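Long-range contacts in ethanolamine kinase Pv091845 (PDB 2QG7), which probably phosphorylates ethanolamine, the first step in making phosphatidylethanolamine from it: residues 147-152 / 351-356; 151-156 / 224-229; 201-206 / 388-393; 302-307 / 345-350. One frame throughout, in Å; residues are numbered along the deposited sequence.

Contact 1 of 4, residues 147-152 / 351-356; sequences EIINRE and DFEYSC
Ile149 and Glu353 meet at the centre of this buried contact. The end of the isoleucine does the touching: Ile149 CD1 lies 3.4 Å from Glu353 OE2 and 3.5 Å from Glu353 CD. Glu353 holds CG between its backbone N and carbonyl carbon (chi1 56°). The chain is extended beyond CG and leads the carboxylate across the tip of Ile149. Beside this pair, Ile148 reaches Tyr354 with its terminal methyl, CD1 to the phenol OH at 3.8 Å. Ile149 CG1 meets the same ring obliquely, 4.4 Å from Tyr354 CE2. Residues 351-356 begin with Asp-Phe-Glu, the counterpart of the DFG motif in this protein kinase-like fold. In relatives the Asp of that motif binds metal, so Asp351 probably lies at the active site. Residues 147-152 lead into helix 151-163, with Asn150 at its N-cap position. Further out, Arg151 brings NH2 to 4.3 Å from Glu353 OE2, too far for a salt bridge. Its guanidinium is instead paired with Glu154. Ile149 CG2 lies 3.5 Å above the plane of the Arg151 guanidinium, offset toward its rim. Trp421 meets the Tyr354 ring edge-to-face, and Trp424 packs on Ile148.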
loop_
_atom_site.group_PDB
_atom_site.type_symbol
_atom_site.label_atom_id
_atom_site.label_comp_id
_atom_site.label_asym_id
_atom_site.label_seq_id
_atom_site.Cartn_x
_atom_site.Cartn_y
_atom_site.Cartn_z
ATOM N N GLU D 147 -21.878 -1.787 -14.829
ATOM C CA GLU D 147 -21.490 -0.780 -13.839
ATOM C C GLU D 147 -20.212 -0.004 -14.246
ATOM O O GLU D 147 -20.104 1.227 -14.054
ATOM C CB GLU D 147 -21.317 -1.454 -12.473
ATOM C CG GLU D 147 -22.369 -2.617 -12.232
ATOM C CD GLU D 147 -22.044 -3.373 -10.927
ATOM O OE1 GLU D 147 -20.950 -3.112 -10.345
ATOM O OE2 GLU D 147 -22.890 -4.220 -10.482
ATOM N N ILE D 148 -19.263 -0.735 -14.830
ATOM C CA ILE D 148 -17.973 -0.171 -15.197
ATOM C C ILE D 148 -17.717 -0.181 -16.711
ATOM O O ILE D 148 -16.929 0.641 -17.213
ATOM C CB ILE D 148 -16.835 -0.883 -14.453
ATOM C CG1 ILE D 148 -16.935 -2.407 -14.640
ATOM C CG2 ILE D 148 -16.883 -0.507 -12.968
ATOM C CD1 ILE D 148 -15.569 -3.094 -14.802
ATOM N N ILE D 149 -18.386 -1.106 -17.415
ATOM C CA ILE D 149 -18.234 -1.299 -18.874
ATOM C C ILE D 149 -19.565 -1.173 -19.638
ATOM O O ILE D 149 -20.586 -1.731 -19.238
ATOM C CB ILE D 149 -17.509 -2.641 -19.217
ATOM C CG1 ILE D 149 -16.085 -2.653 -18.611
ATOM C CG2 ILE D 149 -17.521 -2.890 -20.742
ATOM C CD1 ILE D 149 -15.405 -4.012 -18.511
ATOM N N ASN D 150 -19.545 -0.411 -20.723
ATOM C CA ASN D 150 -20.685 -0.308 -21.631
ATOM C C ASN D 150 -20.408 -1.173 -22.871
ATOM O O ASN D 150 -19.617 -0.789 -23.747
ATOM C CB ASN D 150 -20.890 1.159 -22.017
ATOM C CG ASN D 150 -22.272 1.446 -22.553
ATOM O OD1 ASN D 150 -22.863 0.613 -23.276
ATOM N ND2 ASN D 150 -22.790 2.665 -22.225
ATOM N N ARG D 151 -21.050 -2.341 -22.918
ATOM C CA ARG D 151 -20.763 -3.392 -23.907
ATOM C C ARG D 151 -21.139 -3.003 -25.326
ATOM O O ARG D 151 -20.474 -3.415 -26.276
ATOM C CB ARG D 151 -21.477 -4.696 -23.532
ATOM C CG ARG D 151 -21.062 -5.287 -22.176
ATOM C CD ARG D 151 -19.652 -5.885 -22.217
ATOM N NE ARG D 151 -19.172 -6.290 -20.891
ATOM C CZ ARG D 151 -17.890 -6.515 -20.586
ATOM N NH1 ARG D 151 -17.559 -6.877 -19.343
ATOM N NH2 ARG D 151 -16.931 -6.371 -21.516
ATOM N N GLU D 152 -22.208 -2.216 -25.448
ATOM C CA GLU D 152 -22.720 -1.727 -26.724
ATOM C C GLU D 152 -21.801 -0.665 -27.316
ATOM O O GLU D 152 -21.602 -0.596 -28.526
ATOM C CB GLU D 152 -24.138 -1.166 -26.558
ATOM C CG GLU D 152 -25.155 -2.156 -25.953
ATOM C CD GLU D 152 -25.361 -1.952 -24.430
ATOM O OE1 GLU D 152 -25.423 -0.781 -23.962
ATOM O OE2 GLU D 152 -25.486 -2.970 -23.693
ATOM N N ASP D 351 -7.193 -5.374 -25.081
ATOM C CA ASP D 351 -8.157 -5.021 -24.052
ATOM C C ASP D 351 -8.658 -3.577 -24.105
ATOM O O ASP D 351 -8.276 -2.709 -23.303
ATOM C CB ASP D 351 -7.642 -5.441 -22.673
ATOM C CG ASP D 351 -8.768 -5.890 -21.746
ATOM O OD1 ASP D 351 -9.986 -5.586 -22.015
ATOM O OD2 ASP D 351 -8.421 -6.538 -20.718
ATOM N N PHE D 352 -9.558 -3.337 -25.047
ATOM C CA PHE D 352 -10.098 -2.001 -25.318
ATOM C C PHE D 352 -11.460 -1.814 -24.679
ATOM O O PHE D 352 -12.329 -1.151 -25.255
ATOM C CB PHE D 352 -10.225 -1.808 -26.836
ATOM C CG PHE D 352 -8.913 -1.923 -27.569
ATOM C CD1 PHE D 352 -8.492 -3.147 -28.080
ATOM C CD2 PHE D 352 -8.102 -0.813 -27.732
ATOM C CE1 PHE D 352 -7.256 -3.254 -28.745
ATOM C CE2 PHE D 352 -6.894 -0.905 -28.381
ATOM C CZ PHE D 352 -6.465 -2.134 -28.884
ATOM N N GLU D 353 -11.646 -2.409 -23.497
ATOM C CA GLU D 353 -12.921 -2.293 -22.767
ATOM C C GLU D 353 -13.194 -0.906 -22.202
ATOM O O GLU D 353 -14.336 -0.584 -21.925
ATOM C CB GLU D 353 -13.077 -3.361 -21.679
ATOM C CG GLU D 353 -11.974 -3.437 -20.627
ATOM C CD GLU D 353 -12.134 -4.685 -19.691
ATOM O OE1 GLU D 353 -11.506 -4.748 -18.566
ATOM O OE2 GLU D 353 -12.897 -5.616 -20.101
ATOM N N TYR D 354 -12.144 -0.092 -22.039
ATOM C CA TYR D 354 -12.320 1.273 -21.544
ATOM C C TYR D 354 -12.208 2.317 -22.629
ATOM O O TYR D 354 -12.441 3.488 -22.366
ATOM C CB TYR D 354 -11.382 1.579 -20.379
ATOM C CG TYR D 354 -11.582 0.641 -19.220
ATOM C CD1 TYR D 354 -10.749 -0.463 -19.044
ATOM C CD2 TYR D 354 -12.623 0.834 -18.318
ATOM C CE1 TYR D 354 -10.936 -1.326 -17.996
ATOM C CE2 TYR D 354 -12.822 -0.030 -17.274
ATOM C CZ TYR D 354 -11.977 -1.099 -17.117
ATOM O OH TYR D 354 -12.183 -1.967 -16.072
ATOM N N SER D 355 -11.877 1.878 -23.840
ATOM C CA SER D 355 -11.656 2.765 -24.989
ATOM C C SER D 355 -12.838 3.620 -25.356
ATOM O O SER D 355 -13.956 3.131 -25.564
ATOM C CB SER D 355 -11.192 1.975 -26.193
ATOM O OG SER D 355 -9.944 1.394 -25.894
ATOM N N CYS D 356 -12.574 4.915 -25.408
ATOM C CA CYS D 356 -13.575 5.895 -25.789
ATOM C C CYS D 356 -12.868 7.200 -26.049
ATOM O O CYS D 356 -11.640 7.296 -25.883
ATOM C CB CYS D 356 -14.649 6.059 -24.713
ATOM S SG CYS D 356 -13.985 6.414 -23.071
#

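Contact 2 of 4, residues 151-156 / 224-229; sequences REREKK and VTQKVP
The Arg153 guanidinium turns an edge to the Gln226 amide, and the two planes are 48° apart. Gln226 OE1 lies almost in the guanidinium plane and accepts two hydrogen bonds. One comes from Arg153 NE at 2.5 Å, a doubtfully short length. The other comes from Arg153 NH1 at 2.9 Å and is bent, with 132° at the hydrogen. Thus NE and NH1 grip one oxygen side-on. NE approaches in the carbonyl plane, whereas NH1 is tilted from it. Bends at chi2 and chi3 curl the arginine so that this edge reaches the amide, and its remaining nitrogen, NH2, makes a weak hydrogen bond to Glu353 O. Thr225 crosses the arginine stem, its OG1 3.4 Å from Arg153 CB; that hydroxyl is bonded to Leu222 O in its own helix. The methyl CG2 of Thr225 sits 4.1 Å from Glu152 CB and equally far from Lys156 CE. This is a helix-to-helix contact at the surface. Helix 151-163, probably the counterpart of helix C of protein kinases, is tied here to the end of helix 216-226.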
loop_
_atom_site.group_PDB
_atom_site.type_symbol
_atom_site.label_atom_id
_atom_site.label_comp_id
_atom_site.label_asym_id
_atom_site.label_seq_id
_atom_site.Cartn_x
_atom_site.Cartn_y
_atom_site.Cartn_z
ATOM N N ARG D 151 -21.050 -2.341 -22.918
ATOM C CA ARG D 151 -20.763 -3.392 -23.907
ATOM C C ARG D 151 -21.139 -3.003 -25.326
ATOM O O ARG D 151 -20.474 -3.415 -26.276
ATOM C CB ARG D 151 -21.477 -4.696 -23.532
ATOM C CG ARG D 151 -21.062 -5.287 -22.176
ATOM C CD ARG D 151 -19.652 -5.885 -22.217
ATOM N NE ARG D 151 -19.172 -6.290 -20.891
ATOM C CZ ARG D 151 -17.890 -6.515 -20.586
ATOM N NH1 ARG D 151 -17.559 -6.877 -19.343
ATOM N NH2 ARG D 151 -16.931 -6.371 -21.516
ATOM N N GLU D 152 -22.208 -2.216 -25.448
ATOM C CA GLU D 152 -22.720 -1.727 -26.724
ATOM C C GLU D 152 -21.801 -0.665 -27.316
ATOM O O GLU D 152 -21.602 -0.596 -28.526
ATOM C CB GLU D 152 -24.138 -1.166 -26.558
ATOM C CG GLU D 152 -25.155 -2.156 -25.953
ATOM C CD GLU D 152 -25.361 -1.952 -24.430
ATOM O OE1 GLU D 152 -25.423 -0.781 -23.962
ATOM O OE2 GLU D 152 -25.486 -2.970 -23.693
ATOM N N ARG D 153 -21.233 0.157 -26.442
ATOM C CA ARG D 153 -20.202 1.118 -26.821
ATOM C C ARG D 153 -18.848 0.420 -27.107
ATOM O O ARG D 153 -18.131 0.807 -28.040
ATOM C CB ARG D 153 -20.099 2.197 -25.738
ATOM C CG ARG D 153 -19.217 3.393 -26.054
ATOM C CD ARG D 153 -17.795 3.121 -25.587
ATOM N NE ARG D 153 -17.663 3.187 -24.121
ATOM C CZ ARG D 153 -16.813 2.425 -23.416
ATOM N NH1 ARG D 153 -16.755 2.589 -22.093
ATOM N NH2 ARG D 153 -16.028 1.485 -24.036
ATOM N N GLU D 154 -18.515 -0.613 -26.332
ATOM C CA GLU D 154 -17.287 -1.363 -26.556
ATOM C C GLU D 154 -17.280 -2.065 -27.916
ATOM O O GLU D 154 -16.228 -2.230 -28.539
ATOM C CB GLU D 154 -17.049 -2.377 -25.439
ATOM C CG GLU D 154 -15.613 -2.852 -25.405
ATOM C CD GLU D 154 -15.416 -4.210 -24.756
ATOM O OE1 GLU D 154 -14.271 -4.734 -24.870
ATOM O OE2 GLU D 154 -16.373 -4.759 -24.137
ATOM N N LYS D 155 -18.481 -2.462 -28.353
ATOM C CA LYS D 155 -18.719 -3.203 -29.586
ATOM C C LYS D 155 -18.478 -2.325 -30.819
ATOM O O LYS D 155 -17.839 -2.757 -31.795
ATOM C CB LYS D 155 -20.142 -3.766 -29.574
ATOM C CG LYS D 155 -20.371 -4.913 -30.552
ATOM C CD LYS D 155 -21.726 -5.579 -30.383
ATOM C CE LYS D 155 -22.809 -4.748 -31.063
ATOM N NZ LYS D 155 -24.183 -5.364 -30.979
ATOM N N LYS D 156 -18.964 -1.090 -30.748
ATOM C CA LYS D 156 -18.772 -0.097 -31.795
ATOM C C LYS D 156 -17.309 0.310 -31.986
ATOM O O LYS D 156 -16.815 0.344 -33.132
ATOM C CB LYS D 156 -19.623 1.126 -31.500
ATOM C CG LYS D 156 -21.118 0.865 -31.559
ATOM C CD LYS D 156 -21.939 2.161 -31.386
ATOM C CE LYS D 156 -23.433 1.867 -31.345
ATOM N NZ LYS D 156 -23.910 1.423 -32.691
ATOM N N VAL D 224 -25.068 8.311 -27.627
ATOM C CA VAL D 224 -26.370 7.710 -27.271
ATOM C C VAL D 224 -26.278 6.457 -26.374
ATOM O O VAL D 224 -27.204 6.193 -25.598
ATOM C CB VAL D 224 -27.314 7.438 -28.525
ATOM C CG1 VAL D 224 -27.649 8.752 -29.266
ATOM C CG2 VAL D 224 -26.718 6.395 -29.479
ATOM N N THR D 225 -25.181 5.687 -26.485
ATOM C CA THR D 225 -25.008 4.460 -25.673
ATOM C C THR D 225 -24.636 4.765 -24.216
ATOM O O THR D 225 -25.040 4.041 -23.304
ATOM C CB THR D 225 -23.971 3.456 -26.274
ATOM O OG1 THR D 225 -22.738 4.137 -26.587
ATOM C CG2 THR D 225 -24.530 2.770 -27.522
ATOM N N GLN D 226 -23.878 5.847 -24.013
ATOM C CA GLN D 226 -23.348 6.217 -22.695
ATOM C C GLN D 226 -24.056 7.403 -22.026
ATOM O O GLN D 226 -23.927 7.587 -20.808
ATOM C CB GLN D 226 -21.843 6.505 -22.794
ATOM C CG GLN D 226 -20.957 5.258 -22.712
ATOM C CD GLN D 226 -19.583 5.542 -22.103
ATOM O OE1 GLN D 226 -18.577 4.819 -22.432
ATOM N NE2 GLN D 226 -19.536 6.604 -21.212
ATOM N N LYS D 227 -24.787 8.195 -22.819
ATOM C CA LYS D 227 -25.529 9.396 -22.350
ATOM C C LYS D 227 -24.616 10.619 -22.151
ATOM O O LYS D 227 -24.607 11.243 -21.073
ATOM C CB LYS D 227 -26.359 9.111 -21.080
ATOM C CG LYS D 227 -27.408 8.001 -21.229
ATOM C CD LYS D 227 -27.248 6.920 -20.117
ATOM C CE LYS D 227 -27.135 7.501 -18.692
ATOM N NZ LYS D 227 -26.905 6.409 -17.684
ATOM N N VAL D 228 -23.849 10.955 -23.198
ATOM C CA VAL D 228 -23.001 12.159 -23.158
ATOM C C VAL D 228 -23.618 13.287 -24.039
ATOM O O VAL D 228 -23.764 13.120 -25.265
ATOM C CB VAL D 228 -21.472 11.848 -23.520
ATOM C CG1 VAL D 228 -20.531 12.968 -22.984
ATOM C CG2 VAL D 228 -21.043 10.461 -22.944
ATOM N N PRO D 229 -24.028 14.413 -23.394
ATOM C CA PRO D 229 -24.528 15.619 -24.072
ATOM C C PRO D 229 -23.418 16.674 -24.329
ATOM O O PRO D 229 -22.560 16.925 -23.450
ATOM C CB PRO D 229 -25.567 16.164 -23.075
ATOM C CG PRO D 229 -25.094 15.678 -21.713
ATOM C CD PRO D 229 -24.069 14.575 -21.923
#

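Contact 3 of 4, residues 201-206 / 388-393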
loop_
_atom_site.group_PDB
_atom_site.type_symbol
_atom_site.label_atom_id
_atom_site.label_comp_id
_atom_site.label_asym_id
_atom_site.label_seq_id
_atom_site.Cartn_x
_atom_site.Cartn_y
_atom_site.Cartn_z
ATOM N N LEU D 201 8.265 2.368 -29.275
ATOM C CA LEU D 201 7.311 1.504 -29.985
ATOM C C LEU D 201 5.880 1.647 -29.501
ATOM O O LEU D 201 4.935 1.490 -30.277
ATOM C CB LEU D 201 7.745 0.051 -29.895
ATOM C CG LEU D 201 9.033 -0.315 -30.634
ATOM C CD1 LEU D 201 9.448 -1.788 -30.395
ATOM C CD2 LEU D 201 8.842 -0.075 -32.125
ATOM N N ILE D 202 5.735 1.956 -28.213
ATOM C CA ILE D 202 4.431 2.179 -27.595
ATOM C C ILE D 202 3.829 3.504 -28.059
ATOM O O ILE D 202 2.635 3.575 -28.385
ATOM C CB ILE D 202 4.518 2.096 -26.027
ATOM C CG1 ILE D 202 4.904 0.673 -25.608
ATOM C CG2 ILE D 202 3.202 2.518 -25.381
ATOM C CD1 ILE D 202 5.448 0.499 -24.171
ATOM N N ALA D 203 4.667 4.541 -28.060
ATOM C CA ALA D 203 4.298 5.912 -28.464
ATOM C C ALA D 203 3.861 5.974 -29.922
ATOM O O ALA D 203 2.824 6.589 -30.245
ATOM C CB ALA D 203 5.466 6.834 -28.230
ATOM N N LYS D 204 4.623 5.307 -30.801
ATOM C CA LYS D 204 4.272 5.237 -32.249
ATOM C C LYS D 204 2.929 4.575 -32.501
ATOM O O LYS D 204 2.146 5.069 -33.328
ATOM C CB LYS D 204 5.332 4.497 -33.056
ATOM C CG LYS D 204 6.612 5.263 -33.297
ATOM C CD LYS D 204 7.481 4.404 -34.179
ATOM C CE LYS D 204 8.932 4.850 -34.146
ATOM N NZ LYS D 204 9.082 6.193 -34.792
ATOM N N ASN D 205 2.670 3.461 -31.800
ATOM C CA ASN D 205 1.372 2.760 -31.875
ATOM C C ASN D 205 0.243 3.551 -31.258
ATOM O O ASN D 205 -0.897 3.506 -31.711
ATOM C CB ASN D 205 1.455 1.376 -31.228
ATOM C CG ASN D 205 0.351 0.449 -31.708
ATOM O OD1 ASN D 205 0.055 0.374 -32.898
ATOM N ND2 ASN D 205 -0.267 -0.252 -30.785
ATOM N N LEU D 206 0.575 4.305 -30.219
ATOM C CA LEU D 206 -0.405 5.151 -29.520
ATOM C C LEU D 206 -0.814 6.329 -30.389
ATOM O O LEU D 206 -1.960 6.738 -30.352
ATOM C CB LEU D 206 0.113 5.598 -28.124
ATOM C CG LEU D 206 -0.885 6.391 -27.252
ATOM C CD1 LEU D 206 -2.056 5.519 -26.784
ATOM C CD2 LEU D 206 -0.203 7.034 -26.071
ATOM N N TYR D 388 9.937 13.229 -22.201
ATOM C CA TYR D 388 10.413 13.790 -23.450
ATOM C C TYR D 388 10.683 12.702 -24.524
ATOM O O TYR D 388 10.199 12.801 -25.668
ATOM C CB TYR D 388 11.682 14.604 -23.154
ATOM C CG TYR D 388 12.172 15.452 -24.290
ATOM C CD1 TYR D 388 11.688 16.748 -24.471
ATOM C CD2 TYR D 388 13.129 14.949 -25.194
ATOM C CE1 TYR D 388 12.141 17.534 -25.511
ATOM C CE2 TYR D 388 13.578 15.730 -26.260
ATOM C CZ TYR D 388 13.081 17.024 -26.402
ATOM O OH TYR D 388 13.536 17.799 -27.446
ATOM N N HIS D 389 11.459 11.685 -24.151
ATOM C CA HIS D 389 11.770 10.608 -25.050
ATOM C C HIS D 389 10.523 9.923 -25.623
ATOM O O HIS D 389 10.522 9.539 -26.767
ATOM C CB HIS D 389 12.726 9.598 -24.394
ATOM C CG HIS D 389 13.263 8.566 -25.351
ATOM N ND1 HIS D 389 12.731 7.299 -25.460
ATOM C CD2 HIS D 389 14.254 8.632 -26.279
ATOM C CE1 HIS D 389 13.385 6.620 -26.390
ATOM N NE2 HIS D 389 14.319 7.401 -26.897
ATOM N N PHE D 390 9.464 9.772 -24.835
ATOM C CA PHE D 390 8.227 9.114 -25.290
ATOM C C PHE D 390 7.460 9.995 -26.274
ATOM O O PHE D 390 6.950 9.541 -27.316
ATOM C CB PHE D 390 7.331 8.799 -24.073
ATOM C CG PHE D 390 6.037 8.059 -24.408
ATOM C CD1 PHE D 390 5.972 6.663 -24.344
ATOM C CD2 PHE D 390 4.866 8.756 -24.727
ATOM C CE1 PHE D 390 4.782 5.994 -24.601
ATOM C CE2 PHE D 390 3.671 8.071 -25.008
ATOM C CZ PHE D 390 3.624 6.702 -24.945
ATOM N N ILE D 391 7.362 11.260 -25.891
ATOM C CA ILE D 391 6.554 12.240 -26.597
ATOM C C ILE D 391 7.195 12.598 -27.944
ATOM O O ILE D 391 6.495 12.880 -28.907
ATOM C CB ILE D 391 6.278 13.466 -25.707
ATOM C CG1 ILE D 391 5.284 13.044 -24.596
ATOM C CG2 ILE D 391 5.727 14.637 -26.532
ATOM C CD1 ILE D 391 5.033 14.040 -23.504
ATOM N N MET D 392 8.520 12.574 -28.000
ATOM C CA MET D 392 9.229 12.750 -29.252
ATOM C C MET D 392 8.784 11.693 -30.281
ATOM O O MET D 392 8.473 12.036 -31.437
ATOM C CB MET D 392 10.748 12.680 -29.028
ATOM C CG MET D 392 11.570 12.630 -30.337
ATOM S SD MET D 392 13.253 12.101 -29.980
ATOM C CE MET D 392 13.962 13.735 -29.585
ATOM N N HIS D 393 8.761 10.424 -29.865
ATOM C CA HIS D 393 8.346 9.347 -30.756
ATOM C C HIS D 393 6.836 9.228 -30.874
ATOM O O HIS D 393 6.321 8.543 -31.753
ATOM C CB HIS D 393 8.977 8.018 -30.372
ATOM C CG HIS D 393 10.466 8.011 -30.459
ATOM N ND1 HIS D 393 11.137 7.956 -31.665
ATOM C CD2 HIS D 393 11.418 8.047 -29.496
ATOM C CE1 HIS D 393 12.441 7.941 -31.435
ATOM N NE2 HIS D 393 12.640 7.998 -30.128
HETATM O O HOH W 1 9.391 8.952 -34.331
#
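Ala203 is the small knob of this helix-helix contact, and the Phe390 ring is the flat surface that receives it. Helices 196-210 and 384-395 pack here in the largely helical C-terminal lobe of the kinase-like fold. The axes of the two short segments approach to 8.1 Å and cross at -41°. Ala203 CB stands 3.6 Å from the centroid of the Phe390 ring and only 7° off its normal, a CH-pi contact over the face. Ala203 CB is also 3.2 Å from Phe390 O, so it is wedged between the ring and the backbone of the opposing helix. Phe390 carries CG opposite its backbone N (chi1 -178°), which swings the ring across to residues 201-206. Two larger side chains rim the ring. Ile202 CG2 lies at its edge, 3.9 Å from Phe390 CE1, and Leu206 CD2 comes to 4.0 Å from Phe390 CZ. Phe368, on helix 360-369, meets the ring edge-to-face. Past the alanine, His393 and Lys204 meet at the side nearer solvent. Lys204 CG packs 3.6 Å from His393 O. A water joins the two side-chain ends, accepting from Lys204 NZ at 2.8 Å and lying 3.3 Å from His393 ND1 in a weak bond.

Contact 4 of 4, residues 302-307 / 345-350; sequences IINTVG and DSISFI
Strands 302-304 and 347-349 run antiparallel, their short axes 4.8 Å apart at 149°. Ile303 and Ser348 form the hydrogen-bonded pair: Ile303 N to Ser348 O is 3.0 Å and nearly straight, and Ser348 N to Ile303 O is 3.1 Å. Beyond the strands, Thr305 N continues the pairing to Ser346 O at 2.8 Å. Asn304 works from both ends of its amide. Asn304 ND2 donates to Asp345 OD1 at 2.9 Å, on the anti side of the carboxylate, and also bonds Tyr186 OH. Asn304 OD1 accepts a weak bond from Ser346 N. On the same sheet face, Ile302 CG2 touches Ile347 CG2 at 3.8 Å, and its CG1 meets the Phe349 ring at CD1. On the other side of the sheet, Ile303 CD1 crosses to Ile350 CD1 at 3.7 Å. The pair probably corresponds to the two strands between catalytic loop and DFG motif in protein kinases. Strand 186-187 extends the sheet beside 302-304, and helix 196-210 packs on the face of Asn304, Ile347 and Phe349.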
loop_
_atom_site.group_PDB
_atom_site.type_symbol
_atom_site.label_atom_id
_atom_site.label_comp_id
_atom_site.label_asym_id
_atom_site.label_seq_id
_atom_site.Cartn_x
_atom_site.Cartn_y
_atom_site.Cartn_z
ATOM N N ILE D 302 -0.059 -4.385 -23.221
ATOM C CA ILE D 302 0.855 -4.115 -24.320
ATOM C C ILE D 302 1.640 -5.384 -24.618
ATOM O O ILE D 302 2.331 -5.892 -23.778
ATOM C CB ILE D 302 1.797 -2.929 -24.000
ATOM C CG1 ILE D 302 1.002 -1.694 -23.604
ATOM C CG2 ILE D 302 2.699 -2.594 -25.188
ATOM C CD1 ILE D 302 1.828 -0.647 -22.905
ATOM N N ILE D 303 1.503 -5.880 -25.842
ATOM C CA ILE D 303 2.014 -7.197 -26.261
ATOM C C ILE D 303 3.162 -6.995 -27.240
ATOM O O ILE D 303 3.047 -6.223 -28.195
ATOM C CB ILE D 303 0.857 -8.035 -26.948
ATOM C CG1 ILE D 303 -0.432 -8.026 -26.086
ATOM C CG2 ILE D 303 1.319 -9.448 -27.360
ATOM C CD1 ILE D 303 -0.341 -8.790 -24.722
ATOM N N ASN D 304 4.282 -7.658 -26.980
ATOM C CA ASN D 304 5.390 -7.652 -27.912
ATOM C C ASN D 304 5.379 -8.938 -28.717
ATOM O O ASN D 304 5.664 -9.999 -28.174
ATOM C CB ASN D 304 6.729 -7.543 -27.177
ATOM C CG ASN D 304 7.897 -7.476 -28.122
ATOM O OD1 ASN D 304 7.739 -7.113 -29.279
ATOM N ND2 ASN D 304 9.062 -7.808 -27.643
ATOM N N THR D 305 5.039 -8.848 -30.002
ATOM C CA THR D 305 5.051 -10.024 -30.880
ATOM C C THR D 305 6.308 -9.993 -31.720
ATOM O O THR D 305 6.380 -9.255 -32.703
ATOM C CB THR D 305 3.827 -10.091 -31.789
ATOM O OG1 THR D 305 2.624 -9.945 -31.003
ATOM C CG2 THR D 305 3.811 -11.444 -32.543
ATOM N N VAL D 306 7.299 -10.787 -31.313
ATOM C CA VAL D 306 8.629 -10.756 -31.923
ATOM C C VAL D 306 8.610 -11.490 -33.282
ATOM O O VAL D 306 8.240 -12.674 -33.359
ATOM C CB VAL D 306 9.726 -11.328 -30.969
ATOM C CG1 VAL D 306 11.116 -11.270 -31.632
ATOM C CG2 VAL D 306 9.758 -10.557 -29.664
ATOM N N GLY D 307 8.982 -10.764 -34.342
ATOM C CA GLY D 307 8.943 -11.274 -35.704
ATOM C C GLY D 307 8.514 -10.200 -36.696
ATOM O O GLY D 307 7.924 -10.506 -37.743
ATOM N N ASP D 345 11.267 -6.384 -32.521
ATOM C CA ASP D 345 10.094 -6.193 -31.664
ATOM C C ASP D 345 8.957 -5.518 -32.406
ATOM O O ASP D 345 9.176 -4.583 -33.187
ATOM C CB ASP D 345 10.460 -5.338 -30.464
ATOM C CG ASP D 345 11.628 -5.891 -29.695
ATOM O OD1 ASP D 345 11.466 -6.914 -28.997
ATOM O OD2 ASP D 345 12.723 -5.294 -29.787
ATOM N N SER D 346 7.744 -5.982 -32.158
ATOM C CA SER D 346 6.577 -5.341 -32.731
ATOM C C SER D 346 5.509 -5.207 -31.635
ATOM O O SER D 346 5.135 -6.201 -31.026
ATOM C CB SER D 346 6.048 -6.156 -33.925
ATOM O OG SER D 346 4.834 -5.596 -34.429
ATOM N N ILE D 347 5.017 -3.985 -31.428
ATOM C CA ILE D 347 4.116 -3.662 -30.344
ATOM C C ILE D 347 2.674 -3.464 -30.793
ATOM O O ILE D 347 2.415 -2.748 -31.740
ATOM C CB ILE D 347 4.627 -2.380 -29.561
ATOM C CG1 ILE D 347 5.874 -2.713 -28.698
ATOM C CG2 ILE D 347 3.480 -1.650 -28.788
ATOM C CD1 ILE D 347 5.681 -3.794 -27.626
ATOM N N SER D 348 1.732 -4.102 -30.091
ATOM C CA SER D 348 0.314 -3.826 -30.265
ATOM C C SER D 348 -0.421 -3.814 -28.918
ATOM O O SER D 348 0.072 -4.338 -27.936
ATOM C CB SER D 348 -0.316 -4.823 -31.228
ATOM O OG SER D 348 -0.164 -6.132 -30.749
ATOM N N PHE D 349 -1.591 -3.187 -28.889
ATOM C CA PHE D 349 -2.393 -3.091 -27.692
ATOM C C PHE D 349 -3.568 -4.067 -27.716
ATOM O O PHE D 349 -4.096 -4.393 -28.773
ATOM C CB PHE D 349 -2.905 -1.649 -27.493
ATOM C CG PHE D 349 -1.816 -0.606 -27.544
ATOM C CD1 PHE D 349 -0.544 -0.872 -27.049
ATOM C CD2 PHE D 349 -2.063 0.661 -28.079
ATOM C CE1 PHE D 349 0.457 0.094 -27.121
ATOM C CE2 PHE D 349 -1.067 1.602 -28.108
ATOM C CZ PHE D 349 0.175 1.316 -27.644
ATOM N N ILE D 350 -3.974 -4.499 -26.527
ATOM C CA ILE D 350 -5.131 -5.393 -26.309
ATOM C C ILE D 350 -6.022 -4.794 -25.237
ATOM O O ILE D 350 -5.662 -3.829 -24.572
ATOM C CB ILE D 350 -4.715 -6.888 -25.877
ATOM C CG1 ILE D 350 -3.835 -6.903 -24.607
ATOM C CG2 ILE D 350 -4.054 -7.674 -27.019
ATOM C CD1 ILE D 350 -3.898 -8.199 -23.824
#

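Overall arrangement
Contacts 1 and 2 form one cluster, with centres 9 Å apart. Both use helix 151-163 and share Arg151 and Glu152, and Asn150 ND2 reaches Thr225 O at 2.8 Å, a probable hydrogen bond between them. Contacts 3 and 4 form a second cluster, with centres 14 Å apart. There helix 196-210 lies against strand 347-349, where Ile202 and Asn205 touch Phe349. Contact 4 is nested in the chain loops closed by contacts 1 and 3, and contact 2 closes before it opens. Residues 345-350 run directly into 351-356. The chain therefore passes from the small sheet of contact 4 straight to the probable active-site segment of contact 1, about 22 Å between centres.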